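Local coordinates for methyl-CpG-binding domain protein 1 (PDB 5W9Q), which represses transcription at methylated CpG islands and, through its third CXXC-type zinc finger, the domain described here, binds DNA containing unmethylated CpG, at residues A[28-33]-A[37-42]. Numbering follows the deposited sequence.
Sequences CCDKPK and SNQKRQ. With ZN (zinc ion), chain G; nucleotides of chain C; nucleotides of chain D.
The carboxylate of D30 collects the backbone amides of Q39, K40 and R41, an example of a buried acid gripping successive loop amides, consistent with holding the loop in the form that meets DNA. With CG anti to the backbone N (chi1 173°), the D30 side chain reaches from helix 26-30 into 37-42. D30 OD1 receives Q39 N at 2.7 Å through its syn lone pair, and K40 N adds weak bonds to both oxygens. R41 N also approaches D30 OD2, but the position of that oxygen is less certain, which leaves every bond to it less sure. The backbone of the acid joins in, since D30 O takes N38 N at 2.8 Å in the carbonyl plane. Beside this cluster, the CB and amide of N38 lie obliquely against CG and CD of P32, and a water donates to both D30 OD2 and N38 OD1.

Toward the DNA, K40 O accepts N4 of cytosine DC6 of chain D at 2.9 Å, and R41 O accepts N4 of DC6 of chain C at 2.8 Å. R41 runs extended from CG to NE, where its N-H returns to N38 O from above the carbonyl plane. Q42, bent at chi2, hydrogen-bonds a guanine O6 through NE2. K31 bends at chi4 to put NZ 2.7 Å from OP2 of DA5 of chain C, while a water accepts from K31 NZ and donates weakly to Q42 O. C28 SG binds zinc with C22, C25 and C44; this Cys4 site, next to a loop that contacts cytosines of the DNA, is typical of a CXXC zinc finger.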
loop_
_atom_site.group_PDB
_atom_site.type_symbol
_atom_site.label_atom_id
_atom_site.label_comp_id
_atom_site.label_asym_id
_atom_site.label_seq_id
_atom_site.Cartn_x
_atom_site.Cartn_y
_atom_site.Cartn_z
ATOM N N CYS A 28 1.384 -5.362 4.271
ATOM C CA CYS A 28 1.733 -4.933 5.627
ATOM C C CYS A 28 2.411 -6.055 6.366
ATOM O O CYS A 28 3.545 -5.871 6.874
ATOM C CB CYS A 28 0.501 -4.416 6.440
ATOM S SG CYS A 28 0.079 -2.733 6.028
ATOM N N CYS A 29 1.723 -7.190 6.453
ATOM C CA CYS A 29 2.308 -8.413 7.065
ATOM C C CYS A 29 3.708 -8.763 6.573
ATOM O O CYS A 29 4.485 -9.310 7.315
ATOM C CB CYS A 29 1.411 -9.614 6.819
ATOM S SG CYS A 29 -0.055 -9.406 7.825
ATOM N N ASP A 30 3.984 -8.461 5.318
ATOM C CA ASP A 30 5.302 -8.681 4.734
ATOM C C ASP A 30 6.388 -7.683 5.223
ATOM O O ASP A 30 7.556 -7.972 5.117
ATOM C CB ASP A 30 5.166 -8.655 3.204
ATOM C CG ASP A 30 6.482 -8.699 2.503
ATOM O OD1 ASP A 30 7.062 -9.784 2.419
ATOM O OD2 ASP A 30 6.950 -7.634 2.054
ATOM N N LYS A 31 5.987 -6.486 5.693
ATOM C CA LYS A 31 6.935 -5.485 6.211
ATOM C C LYS A 31 7.688 -6.025 7.405
ATOM O O LYS A 31 7.092 -6.621 8.290
ATOM C CB LYS A 31 6.224 -4.158 6.569
ATOM C CG LYS A 31 5.594 -3.473 5.350
ATOM C CD LYS A 31 4.841 -2.172 5.721
ATOM C CE LYS A 31 4.568 -1.256 4.543
ATOM N NZ LYS A 31 5.917 -0.794 4.033
ATOM N N PRO A 32 9.054 -5.833 7.432
ATOM C CA PRO A 32 9.848 -6.203 8.591
ATOM C C PRO A 32 9.284 -5.680 9.892
ATOM O O PRO A 32 9.205 -6.445 10.823
ATOM C CB PRO A 32 11.224 -5.570 8.321
ATOM C CG PRO A 32 11.324 -5.471 6.872
ATOM C CD PRO A 32 9.904 -5.353 6.316
ATOM N N LYS A 33 8.826 -4.415 9.933
ATOM C CA LYS A 33 8.291 -3.859 11.190
ATOM C C LYS A 33 7.036 -4.596 11.731
ATOM O O LYS A 33 6.756 -4.523 12.907
ATOM C CB LYS A 33 7.987 -2.348 11.067
ATOM C CG LYS A 33 6.789 -2.009 10.191
ATOM C CD LYS A 33 6.463 -0.531 10.173
ATOM C CE LYS A 33 5.391 -0.287 9.115
ATOM N NZ LYS A 33 4.687 1.010 9.282
ATOM N N SER A 37 8.926 -10.865 6.195
ATOM C CA SER A 37 10.202 -11.244 5.638
ATOM C C SER A 37 10.616 -10.349 4.442
ATOM O O SER A 37 11.617 -10.648 3.785
ATOM C CB SER A 37 10.168 -12.753 5.232
ATOM O OG SER A 37 9.150 -13.041 4.251
ATOM N N ASN A 38 9.861 -9.253 4.168
ATOM C CA ASN A 38 10.269 -8.282 3.141
ATOM C C ASN A 38 10.487 -8.943 1.753
ATOM O O ASN A 38 11.499 -8.669 1.085
ATOM C CB ASN A 38 11.613 -7.615 3.577
ATOM C CG ASN A 38 11.806 -6.242 2.979
ATOM O OD1 ASN A 38 10.833 -5.511 2.732
ATOM N ND2 ASN A 38 13.032 -5.869 2.783
ATOM N N GLN A 39 9.591 -9.848 1.366
ATOM C CA GLN A 39 9.653 -10.490 0.066
ATOM C C GLN A 39 8.860 -9.824 -1.007
ATOM O O GLN A 39 9.123 -10.059 -2.203
ATOM C CB GLN A 39 9.266 -11.986 0.183
ATOM C CG GLN A 39 10.122 -12.762 1.189
ATOM C CD GLN A 39 9.800 -14.240 1.186
ATOM O OE1 GLN A 39 8.614 -14.644 1.223
ATOM N NE2 GLN A 39 10.812 -15.044 1.104
ATOM N N LYS A 40 7.846 -8.989 -0.595
ATOM C CA LYS A 40 6.983 -8.301 -1.487
ATOM C C LYS A 40 7.270 -6.841 -1.643
ATOM O O LYS A 40 7.226 -6.348 -2.740
ATOM C CB LYS A 40 5.527 -8.485 -1.034
ATOM C CG LYS A 40 5.136 -9.946 -0.970
ATOM C CD LYS A 40 3.633 -10.106 -0.967
ATOM C CE LYS A 40 3.205 -11.409 -1.608
ATOM N NZ LYS A 40 3.449 -12.474 -0.630
ATOM N N ARG A 41 7.543 -6.136 -0.541
ATOM C CA ARG A 41 8.047 -4.748 -0.583
ATOM C C ARG A 41 7.160 -3.751 -1.330
ATOM O O ARG A 41 7.593 -3.033 -2.253
ATOM C CB ARG A 41 9.490 -4.740 -1.212
ATOM C CG ARG A 41 10.425 -5.756 -0.623
ATOM C CD ARG A 41 11.750 -5.742 -1.349
ATOM N NE ARG A 41 12.655 -6.615 -0.655
ATOM C CZ ARG A 41 13.941 -6.688 -0.835
ATOM N NH1 ARG A 41 14.576 -5.922 -1.723
ATOM N NH2 ARG A 41 14.619 -7.522 -0.082
ATOM N N GLN A 42 5.901 -3.710 -0.891
ATOM C CA GLN A 42 4.897 -2.810 -1.412
ATOM C C GLN A 42 4.217 -2.119 -0.240
ATOM O O GLN A 42 4.212 -2.605 0.933
ATOM C CB GLN A 42 3.874 -3.593 -2.217
ATOM C CG GLN A 42 4.448 -4.441 -3.384
ATOM C CD GLN A 42 5.233 -3.670 -4.429
ATOM O OE1 GLN A 42 5.112 -2.458 -4.559
ATOM N NE2 GLN A 42 6.097 -4.423 -5.210
HETATM ZN ZN ZN G . -2.036 -2.967 5.061
ATOM P P DA C 5 5.904 2.843 2.175
ATOM O OP1 DA C 5 5.047 4.024 2.122
ATOM O OP2 DA C 5 5.421 1.626 2.906
ATOM O "O5'" DA C 5 6.282 2.515 0.656
ATOM C "C5'" DA C 5 6.716 3.575 -0.218
ATOM C "C4'" DA C 5 7.268 2.990 -1.496
ATOM O "O4'" DA C 5 8.506 2.263 -1.205
ATOM C "C3'" DA C 5 6.332 1.969 -2.160
ATOM O "O3'" DA C 5 6.307 2.013 -3.593
ATOM C "C2'" DA C 5 6.960 0.642 -1.799
ATOM C "C1'" DA C 5 8.427 1.051 -1.918
ATOM N N9 DA C 5 9.422 0.130 -1.399
ATOM C C8 DA C 5 9.356 -0.772 -0.370
ATOM N N7 DA C 5 10.459 -1.475 -0.211
ATOM C C5 DA C 5 11.302 -0.999 -1.208
ATOM C C6 DA C 5 12.629 -1.331 -1.572
ATOM N N6 DA C 5 13.350 -2.269 -0.960
ATOM N N1 DA C 5 13.166 -0.694 -2.639
ATOM C C2 DA C 5 12.423 0.219 -3.280
ATOM N N3 DA C 5 11.178 0.636 -3.013
ATOM C C4 DA C 5 10.678 -0.014 -1.947
ATOM P P DC D 6 13.588 -13.327 -3.996
ATOM O OP1 DC D 6 14.744 -14.282 -4.196
ATOM O OP2 DC D 6 12.949 -13.194 -2.650
ATOM O "O5'" DC D 6 14.133 -11.927 -4.494
ATOM C "C5'" DC D 6 14.709 -11.837 -5.796
ATOM C "C4'" DC D 6 15.119 -10.421 -6.069
ATOM O "O4'" DC D 6 13.886 -9.652 -6.268
ATOM C "C3'" DC D 6 15.859 -9.728 -4.919
ATOM O "O3'" DC D 6 16.770 -8.746 -5.421
ATOM C "C2'" DC D 6 14.758 -8.878 -4.284
ATOM C "C1'" DC D 6 14.013 -8.461 -5.536
ATOM N N1 DC D 6 12.642 -7.852 -5.375
ATOM C C2 DC D 6 12.228 -6.866 -6.280
ATOM O O2 DC D 6 12.975 -6.556 -7.216
ATOM N N3 DC D 6 10.980 -6.327 -6.157
ATOM C C4 DC D 6 10.186 -6.713 -5.165
ATOM N N4 DC D 6 8.998 -6.108 -5.051
ATOM C C5 DC D 6 10.595 -7.687 -4.207
ATOM C C6 DC D 6 11.822 -8.231 -4.350
ATOM P P DC C 6 5.206 2.849 -4.354
ATOM O OP1 DC C 6 4.822 3.998 -3.498
ATOM O OP2 DC C 6 4.188 1.918 -4.921
ATOM O "O5'" DC C 6 5.964 3.394 -5.633
ATOM C "C5'" DC C 6 7.050 4.346 -5.513
ATOM C "C4'" DC C 6 8.189 3.925 -6.424
ATOM O "O4'" DC C 6 8.862 2.796 -5.856
ATOM C "C3'" DC C 6 7.786 3.499 -7.839
ATOM O "O3'" DC C 6 8.578 4.238 -8.767
ATOM C "C2'" DC C 6 8.098 2.003 -7.900
ATOM C "C1'" DC C 6 9.171 1.840 -6.876
ATOM N N1 DC C 6 9.260 0.550 -6.210
ATOM C C2 DC C 6 10.449 -0.190 -6.275
ATOM O O2 DC C 6 11.358 0.182 -7.048
ATOM N N3 DC C 6 10.555 -1.327 -5.559
ATOM C C4 DC C 6 9.558 -1.716 -4.764
ATOM N N4 DC C 6 9.725 -2.831 -4.057
ATOM C C5 DC C 6 8.334 -0.978 -4.669
ATOM C C6 DC C 6 8.230 0.137 -5.401
HETATM O O HOH W 1 7.925 -5.003 2.932
HETATM O O HOH W 2 6.961 -2.203 1.870
#